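Cellulose-binding protein (Saccharophagus degradans, PDB 2YHG) probably takes part in carbohydrate metabolism, perhaps as a glycoside-cleaving hydrolase, with a nucleoside hydrolase-like domain and a C-terminal beta domain in this piece. Local coordinates at residues 387-392 and 412-417; 401-406 and 432-437; 86-91 and 227-232. All coordinates share one frame; numbering follows the deposited sequence.

Contact 1 of 3, residues 387-392 and 412-417; sequences GSVSIS and IHILLT
Val389, Ile391, Ile412 and Ile414 mesh between two facing layers; Val389 lies in the loop leading into strand 391-392. Each layer presents two bumps, set two residues apart. Val389 brings both of its methyls into play. Its CG2 settles between the two arms of Ile412, 4.0 Å from Ile412 CD1 and also 4.0 Å from Ile412 CG2. The two side chains cross at a slant, so one methyl meets a fork. The second branch of Val389 leans toward Ile414: Val389 CG1 lies 4.3 Å from Ile414 CD1. Val389 CG1 is anti to the backbone N (chi1 175°), which leaves CG2 beside that nitrogen and spreads the two methyls over both isoleucines. Ile391 and Ile414 meet tip to tip, with Ile391 CD1 at 4.0 Å from Ile414 CD1. The end of Ile414 is bent (chi2 -64°), and its CD1 methyl is met by both Val389 and Ile391. The contact is wholly apolar. Val401 of the adjacent strand 398-402 packs on both Val389 and Ile414. In the facing sheet, strand 411-420 runs between strands 372-378 and 427-436, and Trp376 of the former packs on Ile414.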
ATOM      1  N   GLY A 387     -14.070  17.402  17.546  1.00 14.67           N
ATOM      2  CA  GLY A 387     -13.474  18.664  17.934  1.00 16.00           C
ATOM      3  C   GLY A 387     -11.975  18.715  17.747  1.00 16.15           C
ATOM      4  O   GLY A 387     -11.362  17.864  17.092  1.00 16.43           O
ATOM      5  N   SER A 388     -11.409  19.809  18.225  1.00 16.18           N
ATOM      6  CA  SER A 388      -9.979  20.055  18.154  1.00 17.65           C
ATOM      7  C   SER A 388      -9.310  19.508  19.419  1.00 13.97           C
ATOM      8  O   SER A 388      -9.947  19.350  20.469  1.00 16.82           O
ATOM      9  CB  SER A 388      -9.679  21.544  17.997  1.00 22.19           C
ATOM     10  OG  SER A 388     -10.186  22.266  19.098  1.00 29.95           O
ATOM     11  N   VAL A 389      -8.022  19.196  19.271  1.00 14.42           N
ATOM     12  CA  VAL A 389      -7.249  18.590  20.331  1.00 12.87           C
ATOM     13  C   VAL A 389      -5.930  19.309  20.426  1.00 13.96           C
ATOM     14  O   VAL A 389      -5.165  19.325  19.467  1.00 18.05           O
ATOM     15  CB  VAL A 389      -7.020  17.074  20.078  1.00 12.47           C
ATOM     16  CG1 VAL A 389      -6.082  16.474  21.150  1.00 14.02           C
ATOM     17  CG2 VAL A 389      -8.329  16.332  20.029  1.00 12.78           C
ATOM     18  N   SER A 390      -5.650  19.876  21.590  1.00 13.11           N
ATOM     19  CA  SER A 390      -4.400  20.570  21.837  1.00 14.63           C
ATOM     20  C   SER A 390      -3.266  19.621  22.206  1.00 12.37           C
ATOM     21  O   SER A 390      -3.440  18.710  23.028  1.00 14.96           O
ATOM     22  CB  SER A 390      -4.607  21.584  22.960  1.00 16.89           C
ATOM     23  OG  SER A 390      -5.615  22.495  22.616  1.00 24.64           O
ATOM     24  N   ILE A 391      -2.110  19.869  21.610  1.00 11.54           N
ATOM     25  CA  ILE A 391      -0.893  19.142  21.917  1.00 11.22           C
ATOM     26  C   ILE A 391       0.166  20.144  22.324  1.00 12.21           C
ATOM     27  O   ILE A 391       0.543  21.000  21.536  1.00 13.34           O
ATOM     28  CB  ILE A 391      -0.369  18.322  20.695  1.00 11.95           C
ATOM     29  CG1 ILE A 391      -1.455  17.424  20.116  1.00 11.79           C
ATOM     30  CG2 ILE A 391       0.889  17.550  21.095  1.00 13.19           C
ATOM     31  CD1 ILE A 391      -1.054  16.780  18.805  1.00 13.52           C
ATOM     32  N   SER A 392       0.626  20.054  23.564  1.00 11.75           N
ATOM     33  CA  SER A 392       1.717  20.879  24.026  1.00 12.50           C
ATOM     34  C   SER A 392       3.073  20.296  23.621  1.00 12.72           C
ATOM     35  O   SER A 392       3.216  19.076  23.564  1.00 13.56           O
ATOM     36  CB  SER A 392       1.629  21.036  25.537  1.00 16.77           C
ATOM     37  OG  SER A 392       0.357  21.564  25.937  1.00 22.17           O
ATOM     38  N   ILE A 412      -9.242   9.518  19.345  1.00  7.64           N
ATOM     39  CA  ILE A 412      -8.408  10.652  18.978  1.00  7.74           C
ATOM     40  C   ILE A 412      -7.112  10.068  18.421  1.00  7.93           C
ATOM     41  O   ILE A 412      -6.448   9.276  19.104  1.00  8.51           O
ATOM     42  CB  ILE A 412      -8.123  11.546  20.186  1.00  8.34           C
ATOM     43  CG1 ILE A 412      -9.398  12.271  20.636  1.00  9.66           C
ATOM     44  CG2 ILE A 412      -7.010  12.543  19.906  1.00  9.89           C
ATOM     45  CD1 ILE A 412      -9.304  12.982  21.972  1.00 12.16           C
ATOM     46  N   HIS A 413      -6.774  10.422  17.194  1.00  7.31           N
ATOM     47  CA  HIS A 413      -5.562   9.930  16.554  1.00  7.75           C
ATOM     48  C   HIS A 413      -4.489  10.994  16.607  1.00  7.38           C
ATOM     49  O   HIS A 413      -4.654  12.107  16.071  1.00  8.74           O
ATOM     50  CB  HIS A 413      -5.832   9.531  15.102  1.00  7.60           C
ATOM     51  CG  HIS A 413      -6.680   8.322  14.946  1.00  7.20           C
ATOM     52  ND1 HIS A 413      -6.641   7.546  13.808  1.00  7.94           N
ATOM     53  CD2 HIS A 413      -7.625   7.790  15.757  1.00  7.96           C
ATOM     54  CE1 HIS A 413      -7.550   6.590  13.943  1.00  7.98           C
ATOM     55  NE2 HIS A 413      -8.169   6.717  15.112  1.00  8.19           N
ATOM     56  N   ILE A 414      -3.369  10.660  17.246  1.00  7.32           N
ATOM     57  CA  ILE A 414      -2.210  11.522  17.346  1.00  7.38           C
ATOM     58  C   ILE A 414      -1.090  10.908  16.554  1.00  8.35           C
ATOM     59  O   ILE A 414      -0.791   9.732  16.737  1.00 11.23           O
ATOM     60  CB  ILE A 414      -1.793  11.725  18.809  1.00  8.20           C
ATOM     61  CG1 ILE A 414      -2.961  12.230  19.670  1.00  8.89           C
ATOM     62  CG2 ILE A 414      -0.578  12.626  18.873  1.00  9.58           C
ATOM     63  CD1 ILE A 414      -3.490  13.598  19.279  1.00  9.70           C
ATOM     64  N   LEU A 415      -0.470  11.661  15.659  1.00  7.85           N
ATOM     65  CA  LEU A 415       0.614  11.165  14.848  1.00  8.04           C
ATOM     66  C   LEU A 415       1.951  11.784  15.195  1.00  7.84           C
ATOM     67  O   LEU A 415       2.098  13.015  15.186  1.00  9.41           O
ATOM     68  CB  LEU A 415       0.319  11.418  13.378  1.00  8.46           C
ATOM     69  CG  LEU A 415       1.349  10.875  12.400  1.00  9.45           C
ATOM     70  CD1 LEU A 415       1.462   9.356  12.474  1.00 10.36           C
ATOM     71  CD2 LEU A 415       1.038  11.350  10.962  1.00 11.10           C
ATOM     72  N   LEU A 416       2.942  10.939  15.462  1.00  8.15           N
ATOM     73  CA  LEU A 416       4.336  11.367  15.472  1.00  8.84           C
ATOM     74  C   LEU A 416       4.877  11.206  14.055  1.00  8.68           C
ATOM     75  O   LEU A 416       4.848  10.112  13.491  1.00  8.88           O
ATOM     76  CB  LEU A 416       5.170  10.485  16.391  1.00  9.34           C
ATOM     77  CG  LEU A 416       6.678  10.742  16.335  1.00  9.74           C
ATOM     78  CD1 LEU A 416       7.044  12.120  16.849  1.00 12.67           C
ATOM     79  CD2 LEU A 416       7.425   9.604  17.053  1.00 11.47           C
ATOM     80  N   THR A 417       5.414  12.283  13.497  1.00  9.19           N
ATOM     81  CA  THR A 417       6.250  12.230  12.322  1.00  9.27           C
ATOM     82  C   THR A 417       7.679  12.566  12.739  1.00  9.71           C
ATOM     83  O   THR A 417       7.938  13.621  13.315  1.00 10.66           O
ATOM     84  CB  THR A 417       5.766  13.225  11.239  1.00 10.54           C
ATOM     85  OG1 THR A 417       4.436  12.905  10.864  1.00 10.37           O
ATOM     86  CG2 THR A 417       6.645  13.148   9.991  1.00 11.82           C
TER

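Contact 2 of 3, residues 401-406 and 432-437; sequences VQIPSN and VVINVQ
Ile403 makes both close contacts of 401-406 with the end of strand 427-436, at Ile434 and Val436. It divides its two arms between these partners. The short arm goes to Val436 and makes the tight part of the contact. Ile403 CG2 stands 3.7 Å from Val436 CG2, and Val436 CG1 is equally near to it. That one methyl therefore sits against the fork of the valine. The two side chains run alongside each other with opposite headings, so they overlap along their flanks. Val436 CG1 is anti to the backbone N (chi1 -180°), and CG2 lies beside that nitrogen; both branches can then face the isoleucine.

The long arm makes a looser contact. Ile403 CD1 approaches Ile434 CD1 at 4.0 Å, and Ile434 CG2 is at 4.1 Å from the same methyl. The chain of Ile403 is folded at its end (chi2 -61°), whereas that of Ile434 is extended (chi2 175°). Here the side chains meet at an angle, methyl against methyl. All three residues are buried, and the interaction is purely apolar.

Exposed residues flank Ile403 on the chain: Gln402 before it, Ser405 and Asn406 after it. Ser405 and Asn406 point away from the strand, although the Asn406 side chain is tied by its OD1 to the hydroxyl of Tyr385. At the chain end, Gln437 is exposed and its side chain is modelled only to CB.

Val357 packs on Ile403 and Ala351 on Ile434, each from a strand of its own layer. Facing sheets that pack through alternate aliphatic side chains are the mark of a beta sandwich, and this contact is part of the interior of such a sandwich in the C-terminal Sde0182 domain.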
ATOM      1  N   VAL A 401      -0.753  15.567  25.280  1.00  8.88           N
ATOM      2  CA  VAL A 401      -2.039  15.679  24.618  1.00  9.30           C
ATOM      3  C   VAL A 401      -3.122  15.925  25.643  1.00  8.91           C
ATOM      4  O   VAL A 401      -3.287  15.154  26.584  1.00  8.97           O
ATOM      5  CB  VAL A 401      -2.345  14.384  23.832  1.00  9.58           C
ATOM      6  CG1 VAL A 401      -3.673  14.540  23.110  1.00 11.54           C
ATOM      7  CG2 VAL A 401      -1.236  14.047  22.881  1.00 11.44           C
ATOM      8  N   GLN A 402      -3.893  16.990  25.450  1.00  9.89           N
ATOM      9  CA  GLN A 402      -5.032  17.267  26.299  1.00 10.15           C
ATOM     10  C   GLN A 402      -6.256  16.570  25.735  1.00  9.78           C
ATOM     11  O   GLN A 402      -6.736  16.948  24.663  1.00 12.62           O
ATOM     12  CB  GLN A 402      -5.239  18.776  26.379  1.00 12.32           C
ATOM     13  CG  GLN A 402      -4.191  19.446  27.197  1.00 20.71           C
ATOM     14  CD  GLN A 402      -4.523  20.887  27.470  0.50 15.28           C
ATOM     15  OE1 GLN A 402      -4.292  21.734  26.623  0.50 33.68           O
ATOM     16  NE2 GLN A 402      -5.221  21.148  28.571  0.50 41.06           N
ATOM     17  N   ILE A 403      -6.765  15.574  26.435  1.00  8.76           N
ATOM     18  CA  ILE A 403      -7.954  14.850  25.994  1.00  8.75           C
ATOM     19  C   ILE A 403      -9.167  15.642  26.445  1.00  9.41           C
ATOM     20  O   ILE A 403      -9.391  15.832  27.637  1.00 10.62           O
ATOM     21  CB  ILE A 403      -8.010  13.456  26.616  1.00  9.03           C
ATOM     22  CG1 ILE A 403      -6.737  12.667  26.381  1.00 10.16           C
ATOM     23  CG2 ILE A 403      -9.260  12.721  26.131  1.00 10.25           C
ATOM     24  CD1 ILE A 403      -6.405  12.420  24.929  1.00 12.23           C
ATOM     25  N   PRO A 404      -9.981  16.157  25.510  1.00  9.47           N
ATOM     26  CA  PRO A 404     -11.108  17.010  25.935  1.00 10.93           C
ATOM     27  C   PRO A 404     -12.044  16.294  26.880  1.00 10.41           C
ATOM     28  O   PRO A 404     -12.334  15.117  26.739  1.00 10.17           O
ATOM     29  CB  PRO A 404     -11.781  17.375  24.608  1.00 11.62           C
ATOM     30  CG  PRO A 404     -10.624  17.360  23.627  1.00 12.73           C
ATOM     31  CD  PRO A 404      -9.842  16.130  24.041  1.00 10.65           C
ATOM     32  N   SER A 405     -12.669  17.084  27.771  1.00 11.40           N
ATOM     33  CA  SER A 405     -13.681  16.562  28.650  1.00 12.17           C
ATOM     34  C   SER A 405     -14.894  16.014  27.938  1.00 10.95           C
ATOM     35  O   SER A 405     -15.553  15.131  28.453  1.00 12.93           O
ATOM     36  CB  SER A 405     -14.118  17.640  29.639  1.00 14.01           C
ATOM     37  OG  SER A 405     -13.056  18.005  30.492  1.00 19.45           O
ATOM     38  N   ASN A 406     -15.131  16.492  26.706  1.00 10.96           N
ATOM     39  CA  ASN A 406     -16.301  16.093  25.932  1.00 11.59           C
ATOM     40  C   ASN A 406     -15.997  14.977  24.937  1.00 11.48           C
ATOM     41  O   ASN A 406     -16.830  14.668  24.091  1.00 12.46           O
ATOM     42  CB  ASN A 406     -16.949  17.294  25.211  1.00 11.95           C
ATOM     43  CG  ASN A 406     -16.092  17.865  24.122  1.00 11.37           C
ATOM     44  OD1 ASN A 406     -15.078  17.266  23.751  1.00 11.91           O
ATOM     45  ND2 ASN A 406     -16.536  18.985  23.522  1.00 13.03           N
ATOM     46  N   VAL A 432      -0.658   7.067  17.411  1.00  6.88           N
ATOM     47  CA  VAL A 432      -1.206   6.716  18.704  1.00  6.84           C
ATOM     48  C   VAL A 432      -2.707   6.957  18.648  1.00  6.58           C
ATOM     49  O   VAL A 432      -3.157   8.096  18.505  1.00  7.91           O
ATOM     50  CB  VAL A 432      -0.575   7.524  19.837  1.00  7.97           C
ATOM     51  CG1 VAL A 432      -1.079   7.008  21.174  1.00  9.63           C
ATOM     52  CG2 VAL A 432       0.952   7.422  19.785  1.00  9.75           C
ATOM     53  N   VAL A 433      -3.484   5.889  18.706  1.00  6.43           N
ATOM     54  CA  VAL A 433      -4.940   5.968  18.724  1.00  6.82           C
ATOM     55  C   VAL A 433      -5.365   5.901  20.177  1.00  7.06           C
ATOM     56  O   VAL A 433      -5.140   4.900  20.873  1.00  8.12           O
ATOM     57  CB  VAL A 433      -5.572   4.821  17.917  1.00  7.26           C
ATOM     58  CG1 VAL A 433      -7.078   4.806  18.120  1.00  8.90           C
ATOM     59  CG2 VAL A 433      -5.210   4.959  16.443  1.00  8.41           C
ATOM     60  N   ILE A 434      -6.002   6.963  20.657  1.00  6.94           N
ATOM     61  CA  ILE A 434      -6.437   7.083  22.038  1.00  7.50           C
ATOM     62  C   ILE A 434      -7.951   6.934  22.076  1.00  7.61           C
ATOM     63  O   ILE A 434      -8.680   7.771  21.558  1.00  8.36           O
ATOM     64  CB  ILE A 434      -6.005   8.414  22.666  1.00  8.03           C
ATOM     65  CG1 ILE A 434      -4.484   8.618  22.509  1.00  8.45           C
ATOM     66  CG2 ILE A 434      -6.426   8.442  24.121  1.00  8.80           C
ATOM     67  CD1 ILE A 434      -3.944   9.975  22.995  1.00  9.55           C
ATOM     68  N   ASN A 435      -8.407   5.824  22.643  1.00  7.84           N
ATOM     69  CA  ASN A 435      -9.814   5.558  22.859  0.50  8.28           C
ATOM     70  C   ASN A 435     -10.211   6.218  24.177  1.00  7.91           C
ATOM     71  O   ASN A 435      -9.618   5.920  25.208  1.00  9.21           O
ATOM     72  CB  ASN A 435     -10.049   4.045  22.954  0.50  8.97           C
ATOM     73  CG  ASN A 435      -9.627   3.320  21.701  0.50 14.63           C
ATOM     74  OD1 ASN A 435      -8.689   2.525  21.708  0.50 24.66           O
ATOM     75  ND2 ASN A 435     -10.181   3.739  20.588  0.50 11.98           N
ATOM     76  N   VAL A 436     -11.191   7.104  24.136  1.00  8.91           N
ATOM     77  CA  VAL A 436     -11.500   7.943  25.262  1.00 10.75           C
ATOM     78  C   VAL A 436     -12.710   7.412  25.924  1.00 12.40           C
ATOM     79  O   VAL A 436     -13.761   7.206  25.294  1.00 12.99           O
ATOM     80  CB  VAL A 436     -11.731   9.368  24.854  1.00 10.62           C
ATOM     81  CG1 VAL A 436     -12.045  10.211  26.076  1.00 11.70           C
ATOM     82  CG2 VAL A 436     -10.520   9.931  24.107  1.00 12.00           C
ATOM     83  N   GLN A 437     -12.572   7.266  27.234  1.00 16.59           N
ATOM     84  CA  GLN A 437     -13.693   6.990  28.117  1.00 20.82           C
ATOM     85  C   GLN A 437     -14.146   8.199  28.954  1.00 21.43           C
ATOM     86  O   GLN A 437     -13.393   8.811  29.732  1.00 16.14           O
ATOM     87  CB  GLN A 437     -13.384   5.816  28.981  1.00 24.15           C
TER

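Contact 3 of 3, residues 86-91 and 227-232; sequences YSQAYP and HGALGA. With ZN (zinc ion), chain I.
Ala229 and Leu230 carry the second segment's side of this helix pairing, against Tyr86, Gln88 and Ala89. The segment opens with His227, which faces the other way. Its NE2 binds the zinc ion at 2.1 Å, and three waters and Asp320 help to complete the site. Gly228 follows with positive phi (67°) as the chain turns toward the helix; it belongs to a magnesium site. Ala229 then presses its methyl on the Gln88 side chain, with Ala229 CB 3.5 Å from Gln88 OE1. The amide lies at the solvent-exposed edge, and Gln88 NE2 makes a weak hydrogen bond to Asn84 O. Leu230 makes the broadest contact. Its CD1 lies 3.6 Å from Ala89 CB, while its CD2 stands 3.7 Å from Tyr86 N. The two methyls thus straddle the near side of helix 77-93. Met319 of helix 308-323 also packs on Leu230. The helix axes approach to 8.1 Å and run roughly antiparallel, at 148°. The chemistry is mainly van der Waals packing, with the Gln88 amide resting on a methyl and no polar bond between the segments. Zinc is bound at His227, away from the helix pairing, while the magnesium site includes Gly228 beside it.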
ATOM      1  N   TYR A  86      16.410  -6.467 -10.792  1.00 10.93           N
ATOM      2  CA  TYR A  86      16.409  -6.631  -9.344  1.00 10.28           C
ATOM      3  C   TYR A  86      17.538  -7.552  -8.889  1.00 11.61           C
ATOM      4  O   TYR A  86      18.211  -7.256  -7.894  1.00 12.17           O
ATOM      5  CB  TYR A  86      15.069  -7.154  -8.847  1.00 11.21           C
ATOM      6  CG  TYR A  86      15.027  -7.375  -7.353  1.00 10.87           C
ATOM      7  CD1 TYR A  86      14.770  -6.333  -6.488  1.00 10.36           C
ATOM      8  CD2 TYR A  86      15.220  -8.642  -6.811  1.00 12.19           C
ATOM      9  CE1 TYR A  86      14.684  -6.544  -5.109  1.00 11.04           C
ATOM     10  CE2 TYR A  86      15.176  -8.861  -5.426  1.00 12.40           C
ATOM     11  CZ  TYR A  86      14.877  -7.806  -4.594  1.00 11.28           C
ATOM     12  OH  TYR A  86      14.734  -7.997  -3.249  1.00 12.37           O
ATOM     13  N   SER A  87      17.761  -8.625  -9.624  1.00 11.97           N
ATOM     14  CA  SER A  87      18.811  -9.544  -9.235  0.50 12.81           C
ATOM     15  C   SER A  87      20.186  -8.865  -9.259  1.00 13.93           C
ATOM     16  O   SER A  87      21.076  -9.199  -8.465  1.00 13.96           O
ATOM     17  CB  SER A  87      18.790 -10.804 -10.092  0.50 11.97           C
ATOM     18  OG  SER A  87      19.345 -10.576 -11.378  0.50 13.52           O
ATOM     19  N   GLN A  88      20.379  -7.894 -10.139  1.00 12.80           N
ATOM     20  CA  GLN A  88      21.630  -7.144 -10.165  1.00 12.44           C
ATOM     21  C   GLN A  88      21.753  -6.147  -9.012  1.00 13.70           C
ATOM     22  O   GLN A  88      22.854  -5.903  -8.535  1.00 14.56           O
ATOM     23  CB  GLN A  88      21.773  -6.416 -11.501  1.00 14.01           C
ATOM     24  CG  GLN A  88      21.826  -7.348 -12.694  1.00 16.24           C
ATOM     25  CD  GLN A  88      21.716  -6.612 -14.016  1.00 20.92           C
ATOM     26  OE1 GLN A  88      22.457  -5.656 -14.261  1.00 23.06           O
ATOM     27  NE2 GLN A  88      20.664  -6.899 -14.762  1.00 27.27           N
ATOM     28  N   ALA A  89      20.622  -5.609  -8.554  1.00 12.30           N
ATOM     29  CA  ALA A  89      20.584  -4.627  -7.461  1.00 12.08           C
ATOM     30  C   ALA A  89      20.591  -5.290  -6.077  1.00 11.83           C
ATOM     31  O   ALA A  89      20.971  -4.679  -5.081  1.00 12.71           O
ATOM     32  CB  ALA A  89      19.352  -3.736  -7.592  1.00 12.32           C
ATOM     33  N   TYR A  90      20.107  -6.511  -6.010  1.00 11.87           N
ATOM     34  CA  TYR A  90      19.864  -7.203  -4.746  1.00 12.81           C
ATOM     35  C   TYR A  90      21.093  -7.298  -3.822  1.00 12.91           C
ATOM     36  O   TYR A  90      20.954  -7.082  -2.628  1.00 13.01           O
ATOM     37  CB  TYR A  90      19.292  -8.584  -5.021  1.00 13.39           C
ATOM     38  CG  TYR A  90      19.183  -9.469  -3.803  1.00 13.23           C
ATOM     39  CD1 TYR A  90      18.170  -9.305  -2.868  1.00 13.62           C
ATOM     40  CD2 TYR A  90      20.129 -10.447  -3.561  1.00 15.16           C
ATOM     41  CE1 TYR A  90      18.114 -10.114  -1.721  1.00 15.40           C
ATOM     42  CE2 TYR A  90      20.096 -11.218  -2.422  1.00 17.91           C
ATOM     43  CZ  TYR A  90      19.110 -11.040  -1.496  1.00 16.40           C
ATOM     44  OH  TYR A  90      19.078 -11.835  -0.372  1.00 19.88           O
ATOM     45  N   PRO A  91      22.301  -7.512  -4.372  1.00 14.64           N
ATOM     46  CA  PRO A  91      23.462  -7.555  -3.468  1.00 14.87           C
ATOM     47  C   PRO A  91      23.642  -6.252  -2.713  1.00 14.80           C
ATOM     48  O   PRO A  91      24.035  -6.243  -1.554  1.00 19.63           O
ATOM     49  CB  PRO A  91      24.638  -7.877  -4.413  1.00 15.90           C
ATOM     50  CG  PRO A  91      23.961  -8.736  -5.496  1.00 18.58           C
ATOM     51  CD  PRO A  91      22.629  -8.040  -5.708  1.00 15.33           C
ATOM     52  N   HIS A 227      19.957   5.508 -11.763  1.00 11.04           N
ATOM     53  CA  HIS A 227      20.539   4.693 -10.692  1.00 11.10           C
ATOM     54  C   HIS A 227      20.562   3.191 -11.021  1.00 11.02           C
ATOM     55  O   HIS A 227      19.706   2.415 -10.585  1.00 12.49           O
ATOM     56  CB  HIS A 227      19.817   4.971  -9.375  1.00 10.95           C
ATOM     57  CG  HIS A 227      20.147   6.290  -8.742  1.00 11.69           C
ATOM     58  ND1 HIS A 227      20.194   7.478  -9.439  1.00 12.93           N
ATOM     59  CD2 HIS A 227      20.414   6.610  -7.450  1.00 12.29           C
ATOM     60  CE1 HIS A 227      20.468   8.469  -8.611  1.00 14.17           C
ATOM     61  NE2 HIS A 227      20.557   7.979  -7.390  1.00 13.55           N
ATOM     62  N   GLY A 228      21.549   2.807 -11.821  1.00 12.96           N
ATOM     63  CA  GLY A 228      21.848   1.405 -12.048  1.00 13.74           C
ATOM     64  C   GLY A 228      20.783   0.626 -12.793  1.00 11.46           C
ATOM     65  O   GLY A 228      19.962   1.182 -13.539  1.00 12.22           O
ATOM     66  N   ALA A 229      20.822  -0.687 -12.628  1.00 12.39           N
ATOM     67  CA  ALA A 229      20.030  -1.606 -13.426  1.00 12.21           C
ATOM     68  C   ALA A 229      18.524  -1.375 -13.237  1.00 10.91           C
ATOM     69  O   ALA A 229      17.754  -1.485 -14.199  1.00 11.25           O
ATOM     70  CB  ALA A 229      20.379  -3.056 -13.107  1.00 13.96           C
ATOM     71  N   LEU A 230      18.090  -1.157 -11.990  1.00 10.82           N
ATOM     72  CA  LEU A 230      16.666  -0.912 -11.762  1.00  9.92           C
ATOM     73  C   LEU A 230      16.238   0.414 -12.348  1.00  9.68           C
ATOM     74  O   LEU A 230      15.137   0.545 -12.891  1.00 10.33           O
ATOM     75  CB  LEU A 230      16.316  -1.045 -10.276  1.00  9.78           C
ATOM     76  CG  LEU A 230      16.113  -2.468  -9.774  1.00 11.19           C
ATOM     77  CD1 LEU A 230      16.096  -2.478  -8.242  1.00 12.34           C
ATOM     78  CD2 LEU A 230      14.868  -3.116 -10.345  1.00 11.15           C
ATOM     79  N   GLY A 231      17.098   1.420 -12.280  1.00 10.24           N
ATOM     80  CA  GLY A 231      16.753   2.665 -12.928  1.00 10.52           C
ATOM     81  C   GLY A 231      16.593   2.523 -14.433  1.00  9.46           C
ATOM     82  O   GLY A 231      15.724   3.148 -15.037  1.00 10.08           O
ATOM     83  N   ALA A 232      17.392   1.646 -15.033  1.00 10.72           N
ATOM     84  CA  ALA A 232      17.376   1.447 -16.469  1.00 10.96           C
ATOM     85  C   ALA A 232      16.089   0.737 -16.943  1.00 10.75           C
ATOM     86  O   ALA A 232      15.778   0.752 -18.132  1.00 14.20           O
ATOM     87  CB  ALA A 232      18.612   0.673 -16.902  1.00 12.63           C
TER
HETATM   88 ZN    ZN I1941      20.402   9.221  -5.691  0.60 10.82          ZN
HETATM   89  O   HOH W   1      18.370   8.762  -5.743  1.00 11.49           O
HETATM   90  O   HOH W   2      20.125  10.973  -6.749  1.00 16.35           O
HETATM   91  O   HOH W   3      20.176  10.465  -3.994  1.00 15.35           O

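In the fold
Contacts 1 and 2 belong to one structure, the C-terminal beta domain. Their centres are about 9 Å apart, and their strands 411-420 and 427-436 are neighbours, joined by the probable hydrogen bonds Ile414 O to Val432 N and Ile412 O to Ile434 N. Contact 2 is fully buried; contact 1 is partly so, its Val389 and Ile391 being partly exposed. Both are purely aliphatic packing between layers. Contact 3 stands apart, in the nucleoside hydrolase-like domain, about 41 Å from contact 1 and 47 Å from contact 2 between centres. It pairs helices and is mostly buried, with Gln88 exposed. Its second segment also carries the zinc ligand His227, which takes no part in the packing.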